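Local coordinates for protein glutathione transferase (Lolium rigidum, PDB 6ZB6) that probably conjugates glutathione to herbicides and other xenobiotics, as expected of a phi class glutathione transferase, at residues E23-D28 against K73-K78; F177-T182 against A186-Y191. One frame throughout, in Å; residues are numbered along the deposited sequence.

Interaction 1 of 2, residues E23-D28 against K73-K78; sequences EEVGAD and KYVLRK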
ATOM      1  N   GLU A  23      -9.463  -3.449   7.492  1.00 21.92           N
ATOM      2  CA  GLU A  23      -9.273  -4.556   8.415  1.00 19.90           C
ATOM      3  C   GLU A  23      -8.688  -4.079   9.734  1.00 21.48           C
ATOM      4  O   GLU A  23      -8.993  -4.652  10.782  1.00 24.64           O
ATOM      5  CB  GLU A  23      -8.375  -5.622   7.783  1.00 15.87           C
ATOM      6  CG  GLU A  23      -9.077  -6.435   6.720  1.00 24.03           C
ATOM      7  CD  GLU A  23     -10.114  -7.370   7.298  1.00 27.76           C
ATOM      8  OE1 GLU A  23     -10.006  -7.725   8.492  1.00 33.03           O
ATOM      9  OE2 GLU A  23     -11.044  -7.754   6.552  1.00 35.11           O
ATOM     10  N   GLU A  24      -7.854  -3.035   9.704  1.00 19.00           N
ATOM     11  CA  GLU A  24      -7.247  -2.548  10.938  1.00 21.39           C
ATOM     12  C   GLU A  24      -8.303  -2.053  11.921  1.00 29.35           C
ATOM     13  O   GLU A  24      -8.158  -2.229  13.136  1.00 26.59           O
ATOM     14  CB  GLU A  24      -6.233  -1.442  10.634  1.00 20.07           C
ATOM     15  CG  GLU A  24      -4.891  -1.967  10.073  1.00 25.32           C
ATOM     16  CD  GLU A  24      -3.973  -2.599  11.126  1.00 30.82           C
ATOM     17  OE1 GLU A  24      -4.161  -2.365  12.338  1.00 31.43           O
ATOM     18  OE2 GLU A  24      -3.033  -3.327  10.737  1.00 26.93           O
ATOM     19  N   VAL A  25      -9.382  -1.444  11.415  1.00 26.18           N
ATOM     20  CA  VAL A  25     -10.449  -0.951  12.277  1.00 27.30           C
ATOM     21  C   VAL A  25     -11.622  -1.917  12.366  1.00 30.52           C
ATOM     22  O   VAL A  25     -12.620  -1.616  13.041  1.00 33.49           O
ATOM     23  CB  VAL A  25     -10.922   0.445  11.821  1.00 28.39           C
ATOM     24  CG1 VAL A  25      -9.735   1.397  11.786  1.00 33.08           C
ATOM     25  CG2 VAL A  25     -11.617   0.376  10.445  1.00 25.67           C
ATOM     26  N   GLY A  26     -11.535  -3.067  11.709  1.00 28.13           N
ATOM     27  CA  GLY A  26     -12.563  -4.079  11.856  1.00 30.48           C
ATOM     28  C   GLY A  26     -13.898  -3.699  11.260  1.00 30.78           C
ATOM     29  O   GLY A  26     -14.935  -4.136  11.758  1.00 28.33           O
ATOM     30  N   ALA A  27     -13.898  -2.910  10.191  1.00 25.99           N
ATOM     31  CA  ALA A  27     -15.131  -2.473   9.550  1.00 27.99           C
ATOM     32  C   ALA A  27     -15.572  -3.489   8.511  1.00 30.34           C
ATOM     33  O   ALA A  27     -14.745  -4.060   7.799  1.00 28.56           O
ATOM     34  CB  ALA A  27     -14.942  -1.109   8.885  1.00 27.31           C
ATOM     35  N   ASP A  28     -16.881  -3.705   8.421  1.00 31.20           N
ATOM     36  CA  ASP A  28     -17.433  -4.506   7.339  1.00 30.06           C
ATOM     37  C   ASP A  28     -17.270  -3.776   6.010  1.00 31.46           C
ATOM     38  O   ASP A  28     -17.314  -2.542   5.943  1.00 27.93           O
ATOM     39  CB  ASP A  28     -18.914  -4.802   7.585  1.00 29.66           C
ATOM     40  CG  ASP A  28     -19.140  -5.801   8.706  1.00 29.58           C
ATOM     41  OD1 ASP A  28     -18.170  -6.188   9.400  1.00 27.71           O
ATOM     42  OD2 ASP A  28     -20.310  -6.193   8.893  1.00 33.29           O
ATOM     43  N   LYS A  73      -7.971   7.382   4.800  1.00 22.31           N
ATOM     44  CA  LYS A  73      -8.120   8.280   5.942  1.00 22.89           C
ATOM     45  C   LYS A  73      -9.586   8.447   6.324  1.00 19.46           C
ATOM     46  O   LYS A  73      -9.915   8.548   7.514  1.00 22.09           O
ATOM     47  CB  LYS A  73      -7.462   9.632   5.651  1.00 24.04           C
ATOM     48  CG  LYS A  73      -5.932   9.538   5.658  1.00 20.58           C
ATOM     49  CD  LYS A  73      -5.265  10.915   5.629  1.00 21.17           C
ATOM     50  CE  LYS A  73      -5.391  11.533   4.235  1.00 24.75           C
ATOM     51  NZ  LYS A  73      -4.518  12.736   4.036  1.00 26.81           N
ATOM     52  N   TYR A  74     -10.488   8.461   5.338  1.00 19.75           N
ATOM     53  CA  TYR A  74     -11.912   8.524   5.665  1.00 15.96           C
ATOM     54  C   TYR A  74     -12.336   7.303   6.475  1.00 22.63           C
ATOM     55  O   TYR A  74     -13.093   7.417   7.445  1.00 19.52           O
ATOM     56  CB  TYR A  74     -12.739   8.624   4.384  1.00 21.34           C
ATOM     57  CG  TYR A  74     -14.229   8.504   4.615  1.00 22.84           C
ATOM     58  CD1 TYR A  74     -14.987   9.625   4.958  1.00 22.67           C
ATOM     59  CD2 TYR A  74     -14.880   7.279   4.500  1.00 23.05           C
ATOM     60  CE1 TYR A  74     -16.344   9.524   5.177  1.00 20.94           C
ATOM     61  CE2 TYR A  74     -16.250   7.170   4.720  1.00 20.67           C
ATOM     62  CZ  TYR A  74     -16.972   8.299   5.047  1.00 26.47           C
ATOM     63  OH  TYR A  74     -18.326   8.207   5.263  1.00 27.97           O
ATOM     64  N   VAL A  75     -11.859   6.122   6.083  1.00 20.81           N
ATOM     65  CA  VAL A  75     -12.161   4.904   6.837  1.00 20.97           C
ATOM     66  C   VAL A  75     -11.648   5.015   8.267  1.00 15.46           C
ATOM     67  O   VAL A  75     -12.366   4.715   9.233  1.00 23.47           O
ATOM     68  CB  VAL A  75     -11.566   3.677   6.123  1.00 19.46           C
ATOM     69  CG1 VAL A  75     -11.468   2.503   7.095  1.00 22.78           C
ATOM     70  CG2 VAL A  75     -12.407   3.321   4.912  1.00 22.73           C
ATOM     71  N   LEU A  76     -10.393   5.439   8.426  1.00 18.17           N
ATOM     72  CA  LEU A  76      -9.794   5.508   9.757  1.00 19.45           C
ATOM     73  C   LEU A  76     -10.537   6.483  10.659  1.00 29.39           C
ATOM     74  O   LEU A  76     -10.694   6.231  11.863  1.00 24.96           O
ATOM     75  CB  LEU A  76      -8.329   5.904   9.640  1.00 24.42           C
ATOM     76  CG  LEU A  76      -7.474   4.819   8.964  1.00 23.98           C
ATOM     77  CD1 LEU A  76      -6.071   5.332   8.735  1.00 20.99           C
ATOM     78  CD2 LEU A  76      -7.485   3.525   9.770  1.00 26.29           C
ATOM     79  N   ARG A  77     -11.002   7.602  10.095  1.00 23.80           N
ATOM     80  CA  ARG A  77     -11.727   8.582  10.894  1.00 23.62           C
ATOM     81  C   ARG A  77     -13.141   8.116  11.197  1.00 25.60           C
ATOM     82  O   ARG A  77     -13.600   8.218  12.344  1.00 28.50           O
ATOM     83  CB  ARG A  77     -11.747   9.930  10.170  1.00 28.26           C
ATOM     84  CG  ARG A  77     -10.397  10.619  10.127  1.00 25.01           C
ATOM     85  CD  ARG A  77     -10.392  11.763   9.115  1.00 24.80           C
ATOM     86  NE  ARG A  77      -9.042  12.293   8.971  1.00 28.47           N
ATOM     87  CZ  ARG A  77      -8.566  12.866   7.870  1.00 29.67           C
ATOM     88  NH1 ARG A  77      -9.343  13.009   6.802  1.00 23.02           N
ATOM     89  NH2 ARG A  77      -7.310  13.303   7.844  1.00 27.98           N
ATOM     90  N   LYS A  78     -13.842   7.595  10.190  1.00 26.58           N
ATOM     91  CA  LYS A  78     -15.215   7.146  10.404  1.00 26.77           C
ATOM     92  C   LYS A  78     -15.281   6.082  11.490  1.00 31.13           C
ATOM     93  O   LYS A  78     -16.126   6.147  12.389  1.00 28.80           O
ATOM     94  CB  LYS A  78     -15.809   6.612   9.099  1.00 29.37           C
ATOM     95  CG  LYS A  78     -17.270   6.172   9.237  1.00 33.20           C
ATOM     96  CD  LYS A  78     -17.761   5.463   7.994  1.00 37.13           C
ATOM     97  CE  LYS A  78     -19.247   5.183   8.091  1.00 43.30           C
ATOM     98  NZ  LYS A  78     -19.611   4.045   7.225  1.00 48.25           N
TER
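Asp60 OD2 takes a hydrogen bond from Tyr74 OH and a salt bridge from Lys78 NZ, on the same last turn of helix 68-78 whose Val75 and Leu76 meet Val25. The contact itself is wholly apolar. Val25 divides its two methyls between the two partners. Its CG1 lies 3.7 Å from Leu76 CD2, the closest approach. Its CG2 lies 4.0 Å from Val75 CG1. The side chain of Leu76 runs across that of Val25 at about a right angle. Leu76 CD1 continues the chain away from CA (chi2 174°), and CD2 is the branch that meets Val25. Val75 presents CG1, the methyl anti to its backbone N (chi1 161°).

Val25 sits where helix 13-24 gives way to a turn. Gly26 has positive phi (68°) and closes a Schellman motif; one of its two bonds back into the last turn, Gly26 N to Glu23 O, is weak. The chain then turns toward strand 29-32. The contact brings the end of the first helix of the thioredoxin-like domain against the last. Leu22 touches Val75, and Phe21 and Phe167 pack on Leu76. Tyr79 also touches Val25. Glu24 forms a salt bridge with Arg204.

The methyls meet at ordinary van der Waals distances. The contact therefore rests on shape and exclusion of water, while the directional bonds of Tyr74, Lys78 and Glu24 go to residues outside it.

Interaction 2 of 2, residues F177-T182 against A186-Y191; sequences FYFMAT and ALFGSY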
ATOM      1  N   PHE A 177       5.050  -5.454  -0.613  1.00 19.26           N
ATOM      2  CA  PHE A 177       4.614  -6.843  -0.689  1.00 20.46           C
ATOM      3  C   PHE A 177       4.956  -7.464  -2.042  1.00 25.55           C
ATOM      4  O   PHE A 177       5.523  -8.562  -2.111  1.00 25.23           O
ATOM      5  CB  PHE A 177       3.113  -6.939  -0.430  1.00 23.92           C
ATOM      6  CG  PHE A 177       2.587  -8.338  -0.540  1.00 32.10           C
ATOM      7  CD1 PHE A 177       2.912  -9.283   0.416  1.00 33.04           C
ATOM      8  CD2 PHE A 177       1.810  -8.718  -1.619  1.00 31.77           C
ATOM      9  CE1 PHE A 177       2.449 -10.586   0.312  1.00 40.07           C
ATOM     10  CE2 PHE A 177       1.341 -10.015  -1.726  1.00 33.53           C
ATOM     11  CZ  PHE A 177       1.659 -10.946  -0.756  1.00 29.50           C
ATOM     12  N   TYR A 178       4.625  -6.766  -3.131  1.00 24.90           N
ATOM     13  CA  TYR A 178       4.891  -7.290  -4.468  1.00 23.47           C
ATOM     14  C   TYR A 178       6.374  -7.244  -4.808  1.00 28.09           C
ATOM     15  O   TYR A 178       6.875  -8.137  -5.512  1.00 29.67           O
ATOM     16  CB  TYR A 178       4.076  -6.525  -5.513  1.00 26.39           C
ATOM     17  CG  TYR A 178       2.632  -6.980  -5.587  1.00 26.51           C
ATOM     18  CD1 TYR A 178       2.316  -8.331  -5.653  1.00 26.66           C
ATOM     19  CD2 TYR A 178       1.584  -6.062  -5.595  1.00 29.19           C
ATOM     20  CE1 TYR A 178       1.004  -8.765  -5.715  1.00 31.43           C
ATOM     21  CE2 TYR A 178       0.259  -6.484  -5.659  1.00 27.51           C
ATOM     22  CZ  TYR A 178      -0.027  -7.841  -5.721  1.00 32.72           C
ATOM     23  OH  TYR A 178      -1.344  -8.286  -5.781  1.00 26.19           O
ATOM     24  N   PHE A 179       7.093  -6.231  -4.316  1.00 20.92           N
ATOM     25  CA  PHE A 179       8.549  -6.217  -4.468  1.00 19.81           C
ATOM     26  C   PHE A 179       9.168  -7.508  -3.938  1.00 20.33           C
ATOM     27  O   PHE A 179      10.122  -8.043  -4.525  1.00 24.61           O
ATOM     28  CB  PHE A 179       9.135  -4.994  -3.747  1.00 22.68           C
ATOM     29  CG  PHE A 179      10.645  -4.902  -3.819  1.00 23.92           C
ATOM     30  CD1 PHE A 179      11.266  -4.267  -4.889  1.00 22.14           C
ATOM     31  CD2 PHE A 179      11.436  -5.439  -2.813  1.00 28.94           C
ATOM     32  CE1 PHE A 179      12.652  -4.178  -4.954  1.00 26.84           C
ATOM     33  CE2 PHE A 179      12.837  -5.363  -2.875  1.00 25.54           C
ATOM     34  CZ  PHE A 179      13.441  -4.731  -3.952  1.00 25.47           C
ATOM     35  N   MET A 180       8.626  -8.040  -2.836  1.00 19.01           N
ATOM     36  CA  MET A 180       9.135  -9.289  -2.273  1.00 27.62           C
ATOM     37  C   MET A 180       8.901 -10.483  -3.183  1.00 33.70           C
ATOM     38  O   MET A 180       9.435 -11.565  -2.906  1.00 27.42           O
ATOM     39  CB  MET A 180       8.510  -9.558  -0.898  1.00 27.13           C
ATOM     40  CG  MET A 180       8.896  -8.541   0.178  1.00 29.00           C
ATOM     41  SD  MET A 180      10.686  -8.286   0.282  1.00 26.00           S
ATOM     42  CE  MET A 180      10.780  -6.657   1.016  1.00 31.55           C
ATOM     43  N   ALA A 181       8.140 -10.317  -4.262  1.00 27.45           N
ATOM     44  CA  ALA A 181       7.975 -11.359  -5.262  1.00 26.05           C
ATOM     45  C   ALA A 181       8.875 -11.170  -6.472  1.00 33.53           C
ATOM     46  O   ALA A 181       8.826 -11.985  -7.399  1.00 33.60           O
ATOM     47  CB  ALA A 181       6.516 -11.437  -5.714  1.00 30.18           C
ATOM     48  N   THR A 182       9.693 -10.129  -6.494  1.00 26.79           N
ATOM     49  CA  THR A 182      10.588  -9.892  -7.618  1.00 23.57           C
ATOM     50  C   THR A 182      11.920 -10.580  -7.372  1.00 29.13           C
ATOM     51  O   THR A 182      12.190 -11.063  -6.272  1.00 25.46           O
ATOM     52  CB  THR A 182      10.796  -8.400  -7.810  1.00 26.46           C
ATOM     53  OG1 THR A 182      11.652  -7.920  -6.767  1.00 27.06           O
ATOM     54  CG2 THR A 182       9.425  -7.641  -7.815  1.00 19.40           C
ATOM     55  N   ALA A 186      15.656 -10.183  -1.857  1.00 24.39           N
ATOM     56  CA  ALA A 186      16.661 -10.278  -0.802  1.00 25.89           C
ATOM     57  C   ALA A 186      17.262  -8.925  -0.427  1.00 27.97           C
ATOM     58  O   ALA A 186      18.003  -8.860   0.560  1.00 22.15           O
ATOM     59  CB  ALA A 186      17.765 -11.274  -1.212  1.00 19.77           C
ATOM     60  N   LEU A 187      16.911  -7.836  -1.128  1.00 23.54           N
ATOM     61  CA  LEU A 187      17.514  -6.532  -0.852  1.00 25.36           C
ATOM     62  C   LEU A 187      17.389  -6.148   0.617  1.00 23.39           C
ATOM     63  O   LEU A 187      18.353  -5.673   1.232  1.00 20.88           O
ATOM     64  CB  LEU A 187      16.859  -5.450  -1.722  1.00 22.61           C
ATOM     65  CG  LEU A 187      17.472  -4.045  -1.653  1.00 22.83           C
ATOM     66  CD1 LEU A 187      18.953  -4.093  -1.997  1.00 28.12           C
ATOM     67  CD2 LEU A 187      16.724  -3.074  -2.582  1.00 24.31           C
ATOM     68  N   PHE A 188      16.202  -6.342   1.201  1.00 20.45           N
ATOM     69  CA  PHE A 188      15.972  -5.839   2.554  1.00 24.24           C
ATOM     70  C   PHE A 188      16.897  -6.482   3.574  1.00 21.94           C
ATOM     71  O   PHE A 188      17.223  -5.856   4.592  1.00 26.31           O
ATOM     72  CB  PHE A 188      14.519  -6.048   2.966  1.00 24.75           C
ATOM     73  CG  PHE A 188      13.601  -4.951   2.494  1.00 25.77           C
ATOM     74  CD1 PHE A 188      13.848  -4.294   1.302  1.00 27.73           C
ATOM     75  CD2 PHE A 188      12.509  -4.580   3.245  1.00 27.34           C
ATOM     76  CE1 PHE A 188      12.993  -3.278   0.850  1.00 35.30           C
ATOM     77  CE2 PHE A 188      11.649  -3.576   2.794  1.00 27.43           C
ATOM     78  CZ  PHE A 188      11.909  -2.929   1.598  1.00 26.15           C
ATOM     79  N   GLY A 189      17.335  -7.720   3.330  1.00 25.27           N
ATOM     80  CA  GLY A 189      18.201  -8.367   4.295  1.00 25.29           C
ATOM     81  C   GLY A 189      19.516  -7.657   4.533  1.00 28.65           C
ATOM     82  O   GLY A 189      20.187  -7.933   5.535  1.00 26.81           O
ATOM     83  N   SER A 190      19.919  -6.766   3.630  1.00 23.32           N
ATOM     84  CA  SER A 190      21.131  -5.982   3.839  1.00 24.31           C
ATOM     85  C   SER A 190      20.914  -4.793   4.764  1.00 25.41           C
ATOM     86  O   SER A 190      21.889  -4.118   5.129  1.00 23.80           O
ATOM     87  CB  SER A 190      21.679  -5.518   2.485  1.00 24.24           C
ATOM     88  OG  SER A 190      22.251  -6.630   1.801  1.00 22.84           O
ATOM     89  N   TYR A 191      19.669  -4.539   5.160  1.00 24.53           N
ATOM     90  CA  TYR A 191      19.292  -3.405   6.007  1.00 23.19           C
ATOM     91  C   TYR A 191      18.532  -3.993   7.192  1.00 23.57           C
ATOM     92  O   TYR A 191      17.297  -4.060   7.181  1.00 24.70           O
ATOM     93  CB  TYR A 191      18.457  -2.393   5.210  1.00 19.65           C
ATOM     94  CG  TYR A 191      19.110  -2.002   3.889  1.00 21.65           C
ATOM     95  CD1 TYR A 191      19.954  -0.894   3.807  1.00 22.78           C
ATOM     96  CD2 TYR A 191      18.889  -2.738   2.734  1.00 23.59           C
ATOM     97  CE1 TYR A 191      20.566  -0.543   2.610  1.00 26.95           C
ATOM     98  CE2 TYR A 191      19.500  -2.395   1.532  1.00 23.24           C
ATOM     99  CZ  TYR A 191      20.336  -1.300   1.478  1.00 24.11           C
ATOM    100  OH  TYR A 191      20.946  -0.958   0.291  1.00 22.66           O
TER
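A Met-aromatic contact joins the turn after helix 173-179 to the 3-10 segment 187-190. Met180 CE stands over the centre of the Phe188 ring, 3.5 Å from its centroid and 12° off the ring normal. This is a CH-pi contact made by the methyl. The sulfur follows behind, with Met180 SD 5.1 Å from the same centroid. A bend at chi2 (-51°) precedes the sulfur, and the terminal methyl is set over one face of the ring.

Phe179 makes the second half of the contact. Its CG is anti to the backbone N, and the ring reaches out to Leu187. Phe179 CZ lies 3.9 Å from Leu187 CD2, and Leu187 CB is near the same end of the ring. The two phenyl rings touch more loosely and obliquely.

This packing belongs to the all-helical C-terminal domain of the transferase fold, where the loop from helix 173-179 leads into helix 192-202. The type I turn Phe179-Thr182 starts that loop. Phe179 O accepts two bonds there, from Thr182 N and from Thr182 OG1 at 2.7 Å. The hydroxyl lies in the carbonyl plane, on a lone pair of Phe179 O (C=O...OG1 angle 143°). Beyond the contact, Phe179 packs on Leu113 and Ile116, and Leu187 on Leu143 and Leu147.

In the fold
Interaction 1 comes first along the chain and closes before interaction 2 opens. Their centres are 28 Å apart, on opposite sides of the chain's centre, and their nearest atoms are about 13 Å apart. Interaction 1 lies in the thioredoxin-like N-terminal domain and joins the end of helix 13-24 to helix 68-78. It also adjoins the C-terminal domain, through Phe167 on Leu76 and Arg204 on Glu24. Interaction 2 lies within that helical domain and spans the short loop between helices 173-179 and 192-202. One closes over 44 residues that include strands of the sheet; the other is local. The side chains of Val75 and Phe179 are each about 13 Å from the bound S-(p-nitrobenzyl)glutathione, so both contacts are packing outside the ligand pocket.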